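PDB 1EDG: endoglucanase A from Clostridium cellulolyticum, which hydrolyses internal beta-1,4-glucosidic bonds of cellulose through a family 5 glycoside hydrolase catalytic domain. Local coordinates for residues Thr48-Tyr53 with His85-Gly90; Asn37-Phe42 with Asp97-Arg102; Trp274-Ser279 with Met323-Ala328. All coordinates share one frame; numbering follows the deposited sequence.

Interaction 1 (Thr48-Tyr53 with His85-Gly90); sequences TNELDY and HPHVSG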
# COMPACT_ATOMS: atom_id res chain seq x y z
N THR A 48 -26.52 5.87 -4.82
CA THR A 48 -27.71 5.47 -5.54
C THR A 48 -27.50 4.17 -6.30
O THR A 48 -28.39 3.34 -6.37
CB THR A 48 -28.24 6.58 -6.48
OG1 THR A 48 -27.32 6.80 -7.55
CG2 THR A 48 -28.44 7.87 -5.70
N ASN A 49 -26.31 4.00 -6.86
CA ASN A 49 -25.98 2.78 -7.60
C ASN A 49 -24.58 2.30 -7.19
O ASN A 49 -23.88 3.01 -6.45
CB ASN A 49 -26.04 3.03 -9.11
CG ASN A 49 -24.93 3.91 -9.61
OD1 ASN A 49 -23.95 3.43 -10.18
ND2 ASN A 49 -25.07 5.21 -9.41
N GLU A 50 -24.17 1.13 -7.66
CA GLU A 50 -22.86 0.59 -7.26
C GLU A 50 -21.64 1.40 -7.70
O GLU A 50 -20.64 1.44 -6.98
CB GLU A 50 -22.71 -0.89 -7.65
CG GLU A 50 -22.21 -1.15 -9.06
CD GLU A 50 -21.88 -2.61 -9.29
OE1 GLU A 50 -21.30 -3.26 -8.38
OE2 GLU A 50 -22.18 -3.12 -10.39
N LEU A 51 -21.73 2.06 -8.86
CA LEU A 51 -20.61 2.87 -9.35
C LEU A 51 -20.34 4.11 -8.50
O LEU A 51 -19.24 4.65 -8.51
CB LEU A 51 -20.80 3.25 -10.82
CG LEU A 51 -20.49 2.15 -11.85
CD1 LEU A 51 -20.74 2.68 -13.25
CD2 LEU A 51 -19.04 1.69 -11.72
N ASP A 52 -21.34 4.52 -7.72
CA ASP A 52 -21.19 5.69 -6.85
C ASP A 52 -20.17 5.45 -5.75
O ASP A 52 -19.77 6.38 -5.06
CB ASP A 52 -22.53 6.08 -6.22
CG ASP A 52 -23.46 6.78 -7.18
OD1 ASP A 52 -23.04 7.13 -8.30
OD2 ASP A 52 -24.63 6.98 -6.81
N TYR A 53 -19.79 4.19 -5.55
CA TYR A 53 -18.81 3.88 -4.52
C TYR A 53 -17.49 4.61 -4.81
O TYR A 53 -16.80 5.04 -3.88
CB TYR A 53 -18.59 2.37 -4.40
CG TYR A 53 -19.63 1.67 -3.55
CD1 TYR A 53 -19.60 1.76 -2.16
CD2 TYR A 53 -20.64 0.90 -4.14
CE1 TYR A 53 -20.55 1.11 -1.37
CE2 TYR A 53 -21.60 0.24 -3.35
CZ TYR A 53 -21.54 0.35 -1.97
OH TYR A 53 -22.47 -0.29 -1.18
N HIS A 85 -15.94 -6.50 -1.67
CA HIS A 85 -17.12 -7.08 -1.00
C HIS A 85 -18.50 -6.49 -1.32
O HIS A 85 -19.49 -7.22 -1.35
CB HIS A 85 -16.90 -7.27 0.52
CG HIS A 85 -17.15 -6.05 1.35
ND1 HIS A 85 -16.14 -5.21 1.77
CD2 HIS A 85 -18.30 -5.54 1.86
CE1 HIS A 85 -16.65 -4.24 2.51
NE2 HIS A 85 -17.96 -4.42 2.58
N PRO A 86 -18.61 -5.16 -1.54
CA PRO A 86 -19.97 -4.69 -1.85
C PRO A 86 -20.34 -4.90 -3.33
O PRO A 86 -21.43 -4.51 -3.76
CB PRO A 86 -19.93 -3.22 -1.46
CG PRO A 86 -18.53 -2.84 -1.66
CD PRO A 86 -17.73 -4.02 -1.20
N HIS A 87 -19.47 -5.56 -4.08
CA HIS A 87 -19.69 -5.80 -5.51
C HIS A 87 -19.64 -7.29 -5.87
O HIS A 87 -19.47 -7.66 -7.03
CB HIS A 87 -18.63 -5.04 -6.30
CG HIS A 87 -18.56 -3.59 -5.95
ND1 HIS A 87 -17.67 -3.08 -5.03
CD2 HIS A 87 -19.33 -2.54 -6.33
CE1 HIS A 87 -17.89 -1.79 -4.86
NE2 HIS A 87 -18.89 -1.44 -5.64
N VAL A 88 -19.83 -8.12 -4.86
CA VAL A 88 -19.79 -9.57 -5.00
C VAL A 88 -21.17 -10.16 -4.64
O VAL A 88 -21.86 -9.63 -3.77
CB VAL A 88 -18.68 -10.11 -4.06
CG1 VAL A 88 -19.00 -11.46 -3.51
CG2 VAL A 88 -17.35 -10.12 -4.80
N SER A 89 -21.56 -11.24 -5.33
CA SER A 89 -22.85 -11.89 -5.06
C SER A 89 -22.77 -13.41 -5.20
O SER A 89 -21.91 -13.94 -5.91
CB SER A 89 -23.95 -11.35 -5.99
OG SER A 89 -23.76 -11.76 -7.34
N GLY A 90 -23.69 -14.11 -4.55
CA GLY A 90 -23.73 -15.56 -4.64
C GLY A 90 -22.71 -16.28 -3.78
O GLY A 90 -21.79 -15.68 -3.22
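H87 turns the edge of its imidazole toward the face of the Y53 phenol ring, an offset edge-to-face pair with centroids 5.0 Å apart and planes at 80°. The leading atom is H87 NE2, which lies 3.3 Å from Y53 CD2. Tyrosine suits this place because it offers a broad apolar face, and the same ring also has P86 CG over one face. Farther out, P86 CB packs against Y53 CZ at 3.9 Å, so the proline and the imidazole that follows it in the chain share one phenol ring between them.

E50 meets the imidazole at a different point. Its chain leaves the backbone with CG between N and the carbonyl carbon (chi1 86°) and then runs extended, which brings OE1 to the ring edge, 2.9 Å from H87 CD2 and near the ring plane. The carboxylate is tilted only 26° from the imidazole. Its other oxygen, OE2, is hydrogen-bonded to S96 OG, and this bond fixes the carboxylate, with OE1 resting beside the ring edge. H87 is also stacked on W99 of helix 97-111 and makes a weak bond from ND1 to S83 O.

The turn at 50-52, which has helical backbone angles, is held from within: D52 OD2 accepts from both T48 N and T48 OG1, and N49 OD1 takes L51 N in an Asx turn. No hydrogen bond joins the two segments. The contact therefore rests on ring packing and on a carboxylate oxygen beside the polarised C-H edge of an imidazole.

Interaction 2 (Asn37-Phe42 with Asp97-Arg102); sequences NTFDAF and DVWMNR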
# COMPACT_ATOMS: atom_id res chain seq x y z
N ASN A 37 -9.14 6.43 -0.75
CA ASN A 37 -10.57 6.69 -0.52
C ASN A 37 -11.40 6.73 -1.80
O ASN A 37 -12.34 7.52 -1.91
CB ASN A 37 -10.77 7.98 0.29
CG ASN A 37 -10.49 7.81 1.78
OD1 ASN A 37 -9.99 6.77 2.22
ND2 ASN A 37 -10.80 8.84 2.56
N THR A 38 -11.06 5.87 -2.75
CA THR A 38 -11.76 5.80 -4.03
C THR A 38 -12.47 4.45 -4.20
O THR A 38 -13.54 4.25 -3.62
CB THR A 38 -10.78 6.10 -5.17
OG1 THR A 38 -10.10 7.32 -4.87
CG2 THR A 38 -11.49 6.26 -6.50
N PHE A 39 -11.86 3.50 -4.92
CA PHE A 39 -12.49 2.19 -5.10
C PHE A 39 -12.54 1.38 -3.80
O PHE A 39 -13.20 0.33 -3.74
CB PHE A 39 -11.80 1.41 -6.20
CG PHE A 39 -11.97 2.02 -7.57
CD1 PHE A 39 -13.21 2.01 -8.19
CD2 PHE A 39 -10.89 2.61 -8.22
CE1 PHE A 39 -13.38 2.58 -9.46
CE2 PHE A 39 -11.05 3.18 -9.49
CZ PHE A 39 -12.30 3.16 -10.11
N ASP A 40 -11.85 1.87 -2.77
CA ASP A 40 -11.82 1.24 -1.45
C ASP A 40 -13.00 1.63 -0.55
O ASP A 40 -13.17 1.06 0.54
CB ASP A 40 -10.48 1.50 -0.71
CG ASP A 40 -9.99 2.94 -0.84
OD1 ASP A 40 -9.84 3.42 -1.97
OD2 ASP A 40 -9.69 3.57 0.19
N ALA A 41 -13.80 2.60 -0.99
CA ALA A 41 -14.97 3.03 -0.21
C ALA A 41 -15.97 1.87 -0.16
O ALA A 41 -16.21 1.21 -1.18
CB ALA A 41 -15.61 4.25 -0.86
N PHE A 42 -16.53 1.60 1.01
CA PHE A 42 -17.48 0.50 1.15
C PHE A 42 -18.83 0.90 1.75
O PHE A 42 -19.66 0.03 2.04
CB PHE A 42 -16.87 -0.66 1.94
CG PHE A 42 -16.45 -0.29 3.33
CD1 PHE A 42 -17.34 -0.39 4.40
CD2 PHE A 42 -15.15 0.14 3.59
CE1 PHE A 42 -16.94 -0.06 5.69
CE2 PHE A 42 -14.75 0.47 4.88
CZ PHE A 42 -15.65 0.37 5.93
N ASP A 97 -19.62 -7.29 -13.31
CA ASP A 97 -18.88 -6.88 -14.50
C ASP A 97 -18.81 -5.36 -14.65
O ASP A 97 -17.85 -4.83 -15.21
CB ASP A 97 -19.49 -7.49 -15.76
CG ASP A 97 -19.22 -8.97 -15.88
OD1 ASP A 97 -18.03 -9.35 -15.84
OD2 ASP A 97 -20.19 -9.75 -16.00
N VAL A 98 -19.83 -4.67 -14.15
CA VAL A 98 -19.88 -3.21 -14.22
C VAL A 98 -18.75 -2.62 -13.39
O VAL A 98 -18.07 -1.70 -13.82
CB VAL A 98 -21.27 -2.67 -13.73
CG1 VAL A 98 -21.23 -1.17 -13.50
CG2 VAL A 98 -22.34 -2.99 -14.76
N TRP A 99 -18.53 -3.19 -12.21
CA TRP A 99 -17.47 -2.74 -11.32
C TRP A 99 -16.11 -3.11 -11.89
O TRP A 99 -15.20 -2.27 -11.92
CB TRP A 99 -17.64 -3.35 -9.94
CG TRP A 99 -16.62 -2.91 -8.94
CD1 TRP A 99 -15.60 -3.66 -8.43
CD2 TRP A 99 -16.56 -1.64 -8.27
NE1 TRP A 99 -14.92 -2.94 -7.47
CE2 TRP A 99 -15.48 -1.70 -7.36
CE3 TRP A 99 -17.31 -0.46 -8.35
CZ2 TRP A 99 -15.14 -0.63 -6.52
CZ3 TRP A 99 -16.97 0.61 -7.52
CH2 TRP A 99 -15.89 0.52 -6.62
N MET A 100 -15.98 -4.35 -12.36
CA MET A 100 -14.72 -4.82 -12.94
C MET A 100 -14.29 -3.97 -14.13
O MET A 100 -13.11 -3.61 -14.26
CB MET A 100 -14.83 -6.29 -13.36
CG MET A 100 -13.51 -6.92 -13.79
SD MET A 100 -12.31 -7.10 -12.43
CE MET A 100 -12.65 -8.77 -11.91
N ASN A 101 -15.24 -3.63 -15.00
CA ASN A 101 -14.95 -2.81 -16.17
C ASN A 101 -14.39 -1.44 -15.81
O ASN A 101 -13.44 -0.98 -16.42
CB ASN A 101 -16.20 -2.63 -17.04
CG ASN A 101 -16.61 -3.91 -17.74
OD1 ASN A 101 -15.83 -4.86 -17.85
ND2 ASN A 101 -17.86 -3.96 -18.20
N ARG A 102 -14.99 -0.81 -14.80
CA ARG A 102 -14.54 0.51 -14.36
C ARG A 102 -13.14 0.44 -13.74
O ARG A 102 -12.29 1.29 -14.02
CB ARG A 102 -15.55 1.11 -13.39
CG ARG A 102 -15.16 2.48 -12.84
CD ARG A 102 -14.87 3.51 -13.94
NE ARG A 102 -14.36 4.75 -13.37
CZ ARG A 102 -13.57 5.61 -14.00
NH1 ARG A 102 -13.19 5.39 -15.25
NH2 ARG A 102 -13.13 6.68 -13.37
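A type I beta turn from T38 to A41, closed by A41 N to T38 O, faces the first turns of helix 97-111, with the CA atoms of F39 and W99 9.4 Å apart. The turn belongs to the loop that follows the first strand, 32-34, of the eight-stranded parallel TIM barrel, and the helix lies between its second and third strands in the chain, so the contact joins a strand-following loop to a helix outside the barrel.

F39 carries it. Phenylalanine fits this buried place because it presents hydrocarbon to two unlike neighbours. The edge of its ring points toward the face of the W99 six-membered ring, an offset edge-to-face pair with centroids 5.3 Å apart and planes at 83°. F39 CD1 comes to 3.4 Å from W99 CH2. The indole is carried to this spot by an extended first torsion, with CG opposite the backbone N.

R102, one helical turn after W99, comes to the F39 edge with the aliphatic part of its chain. Its own extended first torsion (chi1 179°) sets CG beside the ring, and the bend at chi2 (55°) then turns CD and the guanidinium to other partners: salt bridges to E54 and E105, and hydrogen bonds to T62 O and Y109 OH. A buried arginine is thus well supplied with acceptors.

Within the turn, D40 steadies the backbone, its OD1 accepting from T38 N at 2.8 Å. On the ring edge next to CD1, F39 CE1 lies 3.8 Å from R102 CG.

Interaction 3 (Trp274-Ser279 with Met323-Ala328); sequences WNINDS and MSYYVA
W274 and Y325 both set CG opposite the backbone N (chi1 -179° and -178°), and these extended first torsions send the two aromatic groups toward each other from loop and helix. The far end of the indole makes the contact: W274 CH2 lies 3.7 Å from Y325 CD2, with the tyrosine atom at the edge of the indole and near its plane. The rings meet obliquely, inclined at 54° with centroids 5.5 Å apart. The side chains themselves cross at about a right angle.

I276 adds an aliphatic branch to the same tyrosine. Its CG1 comes to 4.0 Å from Y325 CD1, and CD1 of the isoleucine reaches the tyrosine's CD1 and CB as well, so indole and isoleucine meet the ring at its two delta carbons. Tryptophan and isoleucine suit these positions because both present hydrocarbon to the buried ring of Y325, and the indole still satisfies its one polar atom, NE1 donating to D281 O.

The loop keeps its shape through N275, whose OD1 accepts from N277 N at 2.9 Å in an Asx turn, the donor lying above the carbonyl plane. A type I turn runs from N275 to D278, and D278 then acts as N-cap of helix 279-297, its OD2 taking D281 N.

Y325 also touches Q282 and T286 of that helix, while W274 meets Y322 edge-to-face. On helix 316-332, M323 and Y326 pack on strand 303-308 of the barrel, and M323 and V327 also touch helix 365-374.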
# COMPACT_ATOMS: atom_id res chain seq x y z
N TRP A 274 8.20 17.28 15.03
CA TRP A 274 9.13 16.19 14.78
C TRP A 274 10.41 16.90 14.40
O TRP A 274 10.43 17.70 13.47
CB TRP A 274 8.65 15.28 13.64
CG TRP A 274 9.60 14.12 13.37
CD1 TRP A 274 9.64 12.92 14.03
CD2 TRP A 274 10.65 14.08 12.39
NE1 TRP A 274 10.65 12.14 13.52
CE2 TRP A 274 11.29 12.82 12.52
CE3 TRP A 274 11.12 14.98 11.43
CZ2 TRP A 274 12.37 12.45 11.71
CZ3 TRP A 274 12.19 14.61 10.62
CH2 TRP A 274 12.81 13.35 10.78
N ASN A 275 11.47 16.61 15.14
CA ASN A 275 12.77 17.25 14.94
C ASN A 275 13.78 16.36 14.22
O ASN A 275 14.31 15.39 14.79
CB ASN A 275 13.33 17.69 16.30
CG ASN A 275 14.59 18.54 16.19
OD1 ASN A 275 15.10 18.80 15.09
ND2 ASN A 275 15.10 18.98 17.33
N ILE A 276 14.09 16.73 12.98
CA ILE A 276 15.04 15.99 12.14
C ILE A 276 16.44 15.95 12.76
O ILE A 276 17.24 15.07 12.44
CB ILE A 276 15.10 16.60 10.70
CG1 ILE A 276 15.79 15.63 9.73
CG2 ILE A 276 15.80 17.96 10.71
CD1 ILE A 276 15.76 16.08 8.29
N ASN A 277 16.73 16.89 13.66
CA ASN A 277 18.03 16.97 14.31
C ASN A 277 18.11 16.18 15.61
O ASN A 277 19.19 16.03 16.18
CB ASN A 277 18.40 18.43 14.59
CG ASN A 277 18.39 19.28 13.34
OD1 ASN A 277 19.17 19.06 12.42
ND2 ASN A 277 17.50 20.26 13.30
N ASP A 278 16.97 15.69 16.08
CA ASP A 278 16.92 14.94 17.33
C ASP A 278 17.04 13.43 17.08
O ASP A 278 16.21 12.85 16.38
CB ASP A 278 15.62 15.27 18.06
CG ASP A 278 15.47 14.50 19.35
OD1 ASP A 278 16.22 14.77 20.31
OD2 ASP A 278 14.60 13.60 19.40
N SER A 279 18.02 12.80 17.70
CA SER A 279 18.25 11.37 17.53
C SER A 279 17.05 10.50 17.88
O SER A 279 16.80 9.48 17.23
CB SER A 279 19.47 10.93 18.34
OG SER A 279 19.21 11.00 19.73
N MET A 323 8.95 13.85 5.59
CA MET A 323 8.81 13.02 4.40
C MET A 323 10.12 12.83 3.63
O MET A 323 10.39 11.75 3.11
CB MET A 323 7.70 13.54 3.47
CG MET A 323 6.28 13.36 4.03
SD MET A 323 5.91 11.67 4.64
CE MET A 323 6.07 10.69 3.13
N SER A 324 10.93 13.89 3.56
CA SER A 324 12.23 13.82 2.87
C SER A 324 13.15 12.80 3.54
O SER A 324 13.76 11.96 2.87
CB SER A 324 12.91 15.20 2.83
OG SER A 324 12.21 16.10 1.99
N TYR A 325 13.24 12.90 4.86
CA TYR A 325 14.07 12.00 5.67
C TYR A 325 13.57 10.55 5.56
O TYR A 325 14.36 9.62 5.40
CB TYR A 325 14.05 12.47 7.12
CG TYR A 325 14.91 11.67 8.07
CD1 TYR A 325 16.26 11.96 8.24
CD2 TYR A 325 14.36 10.64 8.85
CE1 TYR A 325 17.04 11.26 9.15
CE2 TYR A 325 15.13 9.94 9.76
CZ TYR A 325 16.47 10.25 9.91
OH TYR A 325 17.22 9.56 10.83
N TYR A 326 12.25 10.38 5.66
CA TYR A 326 11.61 9.07 5.57
C TYR A 326 11.98 8.38 4.24
O TYR A 326 12.46 7.25 4.23
CB TYR A 326 10.08 9.24 5.69
CG TYR A 326 9.28 7.96 5.86
CD1 TYR A 326 9.10 7.08 4.79
CD2 TYR A 326 8.69 7.64 7.08
CE1 TYR A 326 8.35 5.91 4.93
CE2 TYR A 326 7.93 6.47 7.24
CZ TYR A 326 7.76 5.62 6.15
OH TYR A 326 7.00 4.48 6.28
N VAL A 327 11.78 9.08 3.13
CA VAL A 327 12.08 8.52 1.82
C VAL A 327 13.58 8.24 1.62
O VAL A 327 13.95 7.19 1.10
CB VAL A 327 11.55 9.43 0.67
CG1 VAL A 327 11.98 8.88 -0.68
CG2 VAL A 327 10.01 9.51 0.74
N ALA A 328 14.43 9.17 2.06
CA ALA A 328 15.88 9.00 1.94
C ALA A 328 16.36 7.78 2.72
O ALA A 328 17.17 7.00 2.22
CB ALA A 328 16.60 10.26 2.42

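Following the chain from the N terminus, 37-42 and then 48-53 occur in the loop after barrel strand 32-34. Strand 77-80 leads to 85-90, which closes interaction 1, and helix 97-111 then closes interaction 2, so the first loop is nested inside the second. The two contacts touch, their centres 8 Å apart, and together they tie the loops after strands 32-34 and 77-80 to helix 97-111. Interaction 3 comes later in series: 274-279, before helix 279-297, is closed by helix 316-332 after strand 303-308. It lies on the opposite side of the chain's centre, its own centre 36 Å from that of interaction 2.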